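Local coordinates for clavulanic acid biosynthesis oligopeptide binding protein 2 (Streptomyces clavuligerus, PDB 2WOL) that probably binds oligopeptides, as a family 5 solute-binding protein of the clavulanic acid biosynthetic pathway, at residues G32-L37 with R248-I253. Numbering follows the deposited sequence.
Sequences GGTLRL and RVELTI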
ATOM      1  N   GLY A  32     -23.897 -10.149  15.687  1.00 10.96           N
ATOM      2  CA  GLY A  32     -24.522 -11.345  15.137  1.00 10.99           C
ATOM      3  C   GLY A  32     -24.425 -11.437  13.629  1.00 10.83           C
ATOM      4  O   GLY A  32     -24.045 -10.473  12.960  1.00 10.81           O
ATOM      5  N   GLY A  33     -24.762 -12.610  13.102  1.00 10.83           N
ATOM      6  CA  GLY A  33     -24.833 -12.824  11.667  1.00 11.01           C
ATOM      7  C   GLY A  33     -23.509 -13.240  11.058  1.00 10.80           C
ATOM      8  O   GLY A  33     -22.473 -13.264  11.731  1.00 10.94           O
ATOM      9  N   THR A  34     -23.561 -13.577   9.774  1.00 10.77           N
ATOM     10  CA  THR A  34     -22.384 -13.986   9.027  1.00 10.78           C
ATOM     11  C   THR A  34     -22.093 -12.934   7.965  1.00 10.20           C
ATOM     12  O   THR A  34     -22.953 -12.633   7.135  1.00 10.44           O
ATOM     13  CB  THR A  34     -22.603 -15.363   8.378  1.00 11.00           C
ATOM     14  OG1 THR A  34     -22.799 -16.339   9.410  1.00 11.64           O
ATOM     15  CG2 THR A  34     -21.406 -15.770   7.530  1.00 11.62           C
ATOM     16  N   LEU A  35     -20.888 -12.373   8.005  1.00  9.56           N
ATOM     17  CA  LEU A  35     -20.463 -11.410   6.996  1.00  9.14           C
ATOM     18  C   LEU A  35     -19.929 -12.181   5.798  1.00  9.04           C
ATOM     19  O   LEU A  35     -18.942 -12.909   5.908  1.00  8.78           O
ATOM     20  CB  LEU A  35     -19.403 -10.452   7.550  1.00  9.17           C
ATOM     21  CG  LEU A  35     -18.896  -9.339   6.622  1.00  9.44           C
ATOM     22  CD1 LEU A  35     -19.993  -8.323   6.256  1.00  9.62           C
ATOM     23  CD2 LEU A  35     -17.710  -8.637   7.256  1.00  9.09           C
ATOM     24  N   ARG A  36     -20.603 -12.025   4.662  1.00  8.74           N
ATOM     25  CA  ARG A  36     -20.258 -12.755   3.450  1.00  9.23           C
ATOM     26  C   ARG A  36     -19.380 -11.902   2.550  1.00  8.52           C
ATOM     27  O   ARG A  36     -19.838 -10.927   1.947  1.00  9.12           O
ATOM     28  CB  ARG A  36     -21.525 -13.204   2.719  1.00  9.10           C
ATOM     29  CG  ARG A  36     -22.353 -14.228   3.491  1.00 10.16           C
ATOM     30  CD  ARG A  36     -23.723 -14.453   2.857  1.00 10.84           C
ATOM     31  NE  ARG A  36     -23.629 -14.823   1.443  1.00 15.39           N
ATOM     32  CZ  ARG A  36     -23.448 -16.063   0.985  1.00 17.04           C
ATOM     33  NH1 ARG A  36     -23.340 -17.092   1.820  1.00 18.31           N
ATOM     34  NH2 ARG A  36     -23.374 -16.275  -0.323  1.00 18.23           N
ATOM     35  N   LEU A  37     -18.102 -12.267   2.493  1.00  7.95           N
ATOM     36  CA  LEU A  37     -17.113 -11.541   1.704  1.00  7.71           C
ATOM     37  C   LEU A  37     -16.777 -12.314   0.440  1.00  7.45           C
ATOM     38  O   LEU A  37     -16.989 -13.525   0.363  1.00  7.40           O
ATOM     39  CB  LEU A  37     -15.839 -11.299   2.525  1.00  7.66           C
ATOM     40  CG  LEU A  37     -15.987 -10.514   3.833  1.00  7.80           C
ATOM     41  CD1 LEU A  37     -14.654 -10.400   4.536  1.00  8.53           C
ATOM     42  CD2 LEU A  37     -16.578  -9.132   3.578  1.00  8.15           C
ATOM     43  N   ARG A 248     -19.524 -14.644  12.505  1.00 10.64           N
ATOM     44  CA  ARG A 248     -18.756 -15.433  11.554  1.00 10.51           C
ATOM     45  C   ARG A 248     -18.450 -14.579  10.330  1.00 10.07           C
ATOM     46  O   ARG A 248     -19.212 -13.676   9.985  1.00  9.41           O
ATOM     47  CB  ARG A 248     -19.560 -16.675  11.155  1.00 10.31           C
ATOM     48  CG  ARG A 248     -18.810 -17.725  10.350  1.00 11.01           C
ATOM     49  CD  ARG A 248     -19.687 -18.955  10.153  1.00 11.61           C
ATOM     50  NE  ARG A 248     -19.007 -19.990   9.381  1.00 14.48           N
ATOM     51  CZ  ARG A 248     -18.217 -20.918   9.909  1.00 14.52           C
ATOM     52  NH1 ARG A 248     -18.008 -20.950  11.221  1.00 15.77           N
ATOM     53  NH2 ARG A 248     -17.644 -21.822   9.126  1.00 17.33           N
ATOM     54  N   VAL A 249     -17.320 -14.864   9.692  1.00 10.03           N
ATOM     55  CA  VAL A 249     -16.944 -14.208   8.447  1.00 10.24           C
ATOM     56  C   VAL A 249     -16.632 -15.301   7.431  1.00 10.19           C
ATOM     57  O   VAL A 249     -15.812 -16.183   7.693  1.00 10.36           O
ATOM     58  CB  VAL A 249     -15.727 -13.265   8.643  1.00 10.11           C
ATOM     59  CG1 VAL A 249     -15.333 -12.598   7.327  1.00 10.98           C
ATOM     60  CG2 VAL A 249     -16.027 -12.208   9.704  1.00 10.48           C
ATOM     61  N   GLU A 250     -17.313 -15.261   6.293  1.00  9.78           N
ATOM     62  CA  GLU A 250     -17.116 -16.257   5.250  1.00  9.94           C
ATOM     63  C   GLU A 250     -16.669 -15.586   3.960  1.00  9.64           C
ATOM     64  O   GLU A 250     -17.410 -14.790   3.373  1.00  9.58           O
ATOM     65  CB  GLU A 250     -18.394 -17.064   5.024  1.00 10.25           C
ATOM     66  CG  GLU A 250     -18.747 -17.972   6.191  1.00 12.08           C
ATOM     67  CD  GLU A 250     -20.039 -18.733   5.976  1.00 13.60           C
ATOM     68  OE1 GLU A 250     -20.699 -18.528   4.935  1.00 14.74           O
ATOM     69  OE2 GLU A 250     -20.399 -19.536   6.862  1.00 15.05           O
ATOM     70  N   LEU A 251     -15.447 -15.904   3.541  1.00  9.19           N
ATOM     71  CA  LEU A 251     -14.895 -15.414   2.289  1.00  8.92           C
ATOM     72  C   LEU A 251     -15.019 -16.473   1.196  1.00  8.92           C
ATOM     73  O   LEU A 251     -14.517 -17.592   1.351  1.00  9.26           O
ATOM     74  CB  LEU A 251     -13.423 -15.017   2.466  1.00  8.98           C
ATOM     75  CG  LEU A 251     -12.651 -14.630   1.198  1.00  8.87           C
ATOM     76  CD1 LEU A 251     -13.218 -13.360   0.568  1.00  8.38           C
ATOM     77  CD2 LEU A 251     -11.165 -14.466   1.487  1.00  8.64           C
ATOM     78  N   THR A 252     -15.688 -16.111   0.101  1.00  8.78           N
ATOM     79  CA  THR A 252     -15.744 -16.932  -1.108  1.00  9.00           C
ATOM     80  C   THR A 252     -14.645 -16.452  -2.049  1.00  8.89           C
ATOM     81  O   THR A 252     -14.532 -15.255  -2.319  1.00  8.76           O
ATOM     82  CB  THR A 252     -17.133 -16.836  -1.778  1.00  8.84           C
ATOM     83  OG1 THR A 252     -18.108 -17.424  -0.910  1.00  9.96           O
ATOM     84  CG2 THR A 252     -17.162 -17.557  -3.120  1.00  9.55           C
ATOM     85  N   ILE A 253     -13.846 -17.401  -2.537  1.00  9.18           N
ATOM     86  CA  ILE A 253     -12.615 -17.118  -3.276  1.00  9.52           C
ATOM     87  C   ILE A 253     -12.664 -17.656  -4.706  1.00 10.07           C
ATOM     88  O   ILE A 253     -13.213 -18.731  -4.954  1.00 10.62           O
ATOM     89  CB  ILE A 253     -11.404 -17.775  -2.566  1.00  9.28           C
ATOM     90  CG1 ILE A 253     -11.260 -17.226  -1.141  1.00  8.75           C
ATOM     91  CG2 ILE A 253     -10.108 -17.579  -3.370  1.00  9.80           C
ATOM     92  CD1 ILE A 253     -10.279 -17.996  -0.260  1.00  9.59           C
TER
HETATM   93  O   HOH W   1     -23.400 -17.485   4.587  1.00 25.64           O
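Leu-37 does most of the work on the buried face: its CD1 meets CG1 of Val-249 at 3.6 Å, while its CB rests 3.9 Å from Leu-251 CD1. With CG1 anti to the backbone N (chi1 179°), Val-249 sets that methyl beside its carbonyl carbon, leaning on toward Leu-37. Leu-35 lies on the same face, but its CB comes no nearer than 4.4 Å to Val-249 CG2. Outside the pair, Ile-553 touches Leu-37.

Between the two faces runs a parallel ladder. Leu-35 N and Leu-37 N give to the carbonyls of Arg-248 and Glu-250, and Leu-35 O and Leu-37 O receive Glu-250 N and Thr-252 N; the bond from Arg-248 N to Gly-33 O is weak. These are adjacent inner strands of a five-stranded mixed sheet in a family 5 solute-binding protein, 248-253 in the middle and 34-39 beside it.

The other face is polar and more open to solvent, with Arg-36 exposed. Thr-34 CG2 lies 3.6 Å from Glu-250 CD, whose extended chain carries the carboxylate past that methyl. OE2 takes Arg-248 NE at 2.9 Å on its anti lone pair, a salt bridge within strand 248-253, and Arg-248 NH2 bonds to His-227 ND1. OE1 stops 4.3 Å short of Arg-36 NH1, and a water bridges them at the guanidinium edge; Arg-36 NH2 bonds separately to Glu-268 O, its main polar partner.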